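Local coordinates for protein putative hydrolase (Shewanella frigidimarina, PDB 3LHO) that probably acts as an iron-dependent dioxygenase of the 2-oxoadipate dioxygenase/decarboxylase family, here crystallised with nickel in its metal site, at residues V56-F61 and T124-I130. Numbering follows the deposited sequence.
Sequences VLAKHF and TTADNFI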
ATOM      1  N   VAL A  56      -1.444 -14.355   6.667  1.00 13.20           N
ATOM      2  CA  VAL A  56      -2.274 -13.831   7.782  1.00 12.76           C
ATOM      3  C   VAL A  56      -3.071 -12.573   7.368  1.00 15.53           C
ATOM      4  O   VAL A  56      -4.288 -12.409   7.717  1.00 15.13           O
ATOM      5  CB  VAL A  56      -1.389 -13.512   8.968  1.00 16.47           C
ATOM      6  CG1 VAL A  56      -2.181 -12.818  10.066  1.00 14.47           C
ATOM      7  CG2 VAL A  56      -0.762 -14.808   9.495  1.00 18.86           C
ATOM      8  N   LEU A  57      -2.399 -11.655   6.673  1.00 13.72           N
ATOM      9  CA  LEU A  57      -3.053 -10.460   6.171  1.00 15.07           C
ATOM     10  C   LEU A  57      -4.063 -10.849   5.111  1.00 15.69           C
ATOM     11  O   LEU A  57      -5.148 -10.296   5.066  1.00 14.16           O
ATOM     12  CB  LEU A  57      -2.049  -9.461   5.580  1.00 13.61           C
ATOM     13  CG  LEU A  57      -1.337  -8.515   6.586  1.00 14.71           C
ATOM     14  CD1 LEU A  57      -0.357  -9.216   7.529  1.00 15.39           C
ATOM     15  CD2 LEU A  57      -0.638  -7.372   5.861  1.00 15.13           C
ATOM     16  N   ALA A  58      -3.692 -11.767   4.223  1.00 13.69           N
ATOM     17  CA  ALA A  58      -4.559 -12.158   3.105  1.00 15.93           C
ATOM     18  C   ALA A  58      -5.917 -12.726   3.549  1.00 20.25           C
ATOM     19  O   ALA A  58      -6.926 -12.526   2.854  1.00 16.45           O
ATOM     20  CB  ALA A  58      -3.826 -13.160   2.171  1.00 13.92           C
ATOM     21  N   LYS A  59      -5.949 -13.369   4.721  1.00 17.00           N
ATOM     22  CA  LYS A  59      -7.184 -13.981   5.230  1.00 20.60           C
ATOM     23  C   LYS A  59      -8.280 -12.946   5.460  1.00 19.58           C
ATOM     24  O   LYS A  59      -9.472 -13.270   5.410  1.00 19.95           O
ATOM     25  CB  LYS A  59      -6.937 -14.772   6.526  1.00 20.04           C
ATOM     26  CG  LYS A  59      -6.401 -16.169   6.324  1.00 27.41           C
ATOM     27  CD  LYS A  59      -7.495 -17.123   5.862  1.00 34.72           C
ATOM     28  CE  LYS A  59      -6.947 -18.537   5.747  1.00 39.41           C
ATOM     29  NZ  LYS A  59      -7.896 -19.414   4.988  1.00 46.91           N
ATOM     30  N   HIS A  60      -7.884 -11.706   5.728  1.00 16.91           N
ATOM     31  CA  HIS A  60      -8.864 -10.611   5.881  1.00 16.21           C
ATOM     32  C   HIS A  60      -9.593 -10.354   4.587  1.00 15.72           C
ATOM     33  O   HIS A  60     -10.665  -9.787   4.587  1.00 18.26           O
ATOM     34  CB  HIS A  60      -8.210  -9.342   6.444  1.00 13.76           C
ATOM     35  CG  HIS A  60      -7.777  -9.507   7.859  1.00 14.68           C
ATOM     36  ND1 HIS A  60      -8.529  -9.044   8.923  1.00 19.04           N
ATOM     37  CD2 HIS A  60      -6.722 -10.164   8.401  1.00 13.41           C
ATOM     38  CE1 HIS A  60      -7.949  -9.405  10.053  1.00 17.82           C
ATOM     39  NE2 HIS A  60      -6.860 -10.089   9.771  1.00 20.81           N
ATOM     40  N   PHE A  61      -9.008 -10.795   3.470  1.00 15.35           N
ATOM     41  CA  PHE A  61      -9.630 -10.577   2.166  1.00 13.48           C
ATOM     42  C   PHE A  61     -10.230 -11.874   1.581  1.00 13.69           C
ATOM     43  O   PHE A  61     -11.335 -11.854   1.010  1.00 15.20           O
ATOM     44  CB  PHE A  61      -8.606  -9.957   1.250  1.00 11.81           C
ATOM     45  CG  PHE A  61      -8.079  -8.629   1.729  1.00 12.91           C
ATOM     46  CD1 PHE A  61      -6.974  -8.555   2.566  1.00 14.33           C
ATOM     47  CD2 PHE A  61      -8.728  -7.461   1.383  1.00 11.41           C
ATOM     48  CE1 PHE A  61      -6.499  -7.347   3.013  1.00 15.17           C
ATOM     49  CE2 PHE A  61      -8.276  -6.239   1.810  1.00 11.33           C
ATOM     50  CZ  PHE A  61      -7.173  -6.160   2.638  1.00 15.15           C
ATOM     51  N   THR A 124      -4.399 -10.349  15.447  1.00 14.02           N
ATOM     52  CA  THR A 124      -4.228 -10.606  14.025  1.00 19.36           C
ATOM     53  C   THR A 124      -5.499 -11.142  13.382  1.00 20.87           C
ATOM     54  O   THR A 124      -5.599 -11.156  12.147  1.00 20.48           O
ATOM     55  CB  THR A 124      -3.079 -11.572  13.720  1.00 18.76           C
ATOM     56  OG1 THR A 124      -3.377 -12.845  14.279  1.00 16.90           O
ATOM     57  CG2 THR A 124      -1.739 -11.063  14.275  1.00 21.04           C
ATOM     58  N   THR A 125      -6.465 -11.562  14.207  1.00 18.73           N
ATOM     59  CA  THR A 125      -7.753 -12.010  13.694  1.00 20.78           C
ATOM     60  C   THR A 125      -8.913 -11.028  13.977  1.00 21.69           C
ATOM     61  O   THR A 125     -10.070 -11.310  13.636  1.00 23.64           O
ATOM     62  CB  THR A 125      -8.116 -13.422  14.209  1.00 21.59           C
ATOM     63  OG1 THR A 125      -9.297 -13.854  13.521  1.00 27.52           O
ATOM     64  CG2 THR A 125      -8.304 -13.481  15.818  1.00 15.01           C
ATOM     65  N   ALA A 126      -8.608  -9.861  14.547  1.00 19.86           N
ATOM     66  CA  ALA A 126      -9.635  -8.851  14.829  1.00 21.32           C
ATOM     67  C   ALA A 126      -9.877  -8.086  13.542  1.00 21.53           C
ATOM     68  O   ALA A 126      -8.994  -8.021  12.671  1.00 19.24           O
ATOM     69  CB  ALA A 126      -9.178  -7.872  15.940  1.00 21.58           C
ATOM     70  N   ASP A 127     -11.050  -7.468  13.451  1.00 22.68           N
ATOM     71  CA  ASP A 127     -11.438  -6.802  12.210  1.00 24.81           C
ATOM     72  C   ASP A 127     -10.574  -5.635  11.829  1.00 20.82           C
ATOM     73  O   ASP A 127     -10.572  -5.259  10.663  1.00 19.28           O
ATOM     74  CB  ASP A 127     -12.921  -6.358  12.201  1.00 24.74           C
ATOM     75  CG  ASP A 127     -13.282  -5.344  13.308  1.00 36.33           C
ATOM     76  OD1 ASP A 127     -12.494  -5.052  14.236  1.00 45.49           O
ATOM     77  OD2 ASP A 127     -14.405  -4.835  13.237  1.00 38.82           O
ATOM     78  N   ASN A 128      -9.908  -5.012  12.800  1.00 19.74           N
ATOM     79  CA  ASN A 128      -9.143  -3.819  12.534  1.00 19.21           C
ATOM     80  C   ASN A 128      -7.699  -4.109  12.271  1.00 19.36           C
ATOM     81  O   ASN A 128      -6.910  -3.155  12.166  1.00 19.70           O
ATOM     82  CB  ASN A 128      -9.265  -2.792  13.678  1.00 20.64           C
ATOM     83  CG  ASN A 128      -8.579  -3.248  14.949  1.00 22.95           C
ATOM     84  OD1 ASN A 128      -8.538  -4.433  15.246  1.00 20.97           O
ATOM     85  ND2 ASN A 128      -7.992  -2.315  15.672  1.00 26.01           N
ATOM     86  N   PHE A 129      -7.316  -5.390  12.155  1.00 18.58           N
ATOM     87  CA  PHE A 129      -5.883  -5.676  12.109  1.00 16.00           C
ATOM     88  C   PHE A 129      -5.131  -4.966  10.972  1.00 17.78           C
ATOM     89  O   PHE A 129      -4.027  -4.447  11.187  1.00 16.17           O
ATOM     90  CB  PHE A 129      -5.569  -7.176  12.071  1.00 17.36           C
ATOM     91  CG  PHE A 129      -4.049  -7.460  11.979  1.00 13.75           C
ATOM     92  CD1 PHE A 129      -3.211  -7.087  13.030  1.00 17.40           C
ATOM     93  CD2 PHE A 129      -3.481  -7.990  10.839  1.00 23.81           C
ATOM     94  CE1 PHE A 129      -1.893  -7.273  12.987  1.00 18.17           C
ATOM     95  CE2 PHE A 129      -2.139  -8.200  10.780  1.00 16.24           C
ATOM     96  CZ  PHE A 129      -1.319  -7.829  11.831  1.00 16.23           C
ATOM     97  N   ILE A 130      -5.681  -4.928   9.764  1.00 16.36           N
ATOM     98  CA  ILE A 130      -4.909  -4.354   8.656  1.00 17.61           C
ATOM     99  C   ILE A 130      -4.814  -2.802   8.732  1.00 15.85           C
ATOM    100  O   ILE A 130      -4.081  -2.194   7.992  1.00 16.93           O
ATOM    101  CB  ILE A 130      -5.419  -4.831   7.272  1.00 19.89           C
ATOM    102  CG1 ILE A 130      -6.786  -4.255   6.971  1.00 19.80           C
ATOM    103  CG2 ILE A 130      -5.380  -6.430   7.123  1.00 18.35           C
ATOM    104  CD1 ILE A 130      -7.212  -4.482   5.495  1.00 31.41           C
TER
HETATM  105  O   HOH W   1      -5.671 -13.428   9.967  1.00 27.02           O
HETATM  106  O   HOH W   2     -11.234  -7.842   8.659  1.00 22.06           O
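Helix residues 56-61 and the loop 124-130 approach to 6.8 Å between Leu57 CA and Ile130 CA, the loop bending through a type I turn from Ala126 to Phe129. The imidazole of His60 reaches into that bend. Its NE2 donates to the carbonyl O of Thr124 at 2.9 Å, a fairly straight bond (159°) in the ring plane, although the donor sits 30° off the carbonyl plane. The same O takes a second bond from water 1, which also donates to Val56 O. At the neighbouring edge, His60 CE1 lies 3.1 Å from Ala126 O, the carbonyl that accepts the turn's hydrogen bond from Phe129 N. His60 ND1 shares water 2 with Asp127 O, the latter bond being weak; together with the NE2 bond this probably helps hold the ring in its rotation. Ile130 CG2 covers one face of the His60 ring, 4.0 Å from His60 CG. Helix 54-62 packs on the mixed sheet of this glyoxalase-clan protein, Leu57 and Phe61 both touching Leu44 of strand 39-47. Chi1 of Phe129 (178°) sends the ring away from its own N, and its edge meets Leu57 CD1, 3.8 Å from Phe129 CE2. The Phe61 and Ile130 side chains point at each other across the interface, with Phe61 CZ 3.3 Å from Ile130 CD1, a short contact, and Leu9 of helix 6-20 touches both side chains.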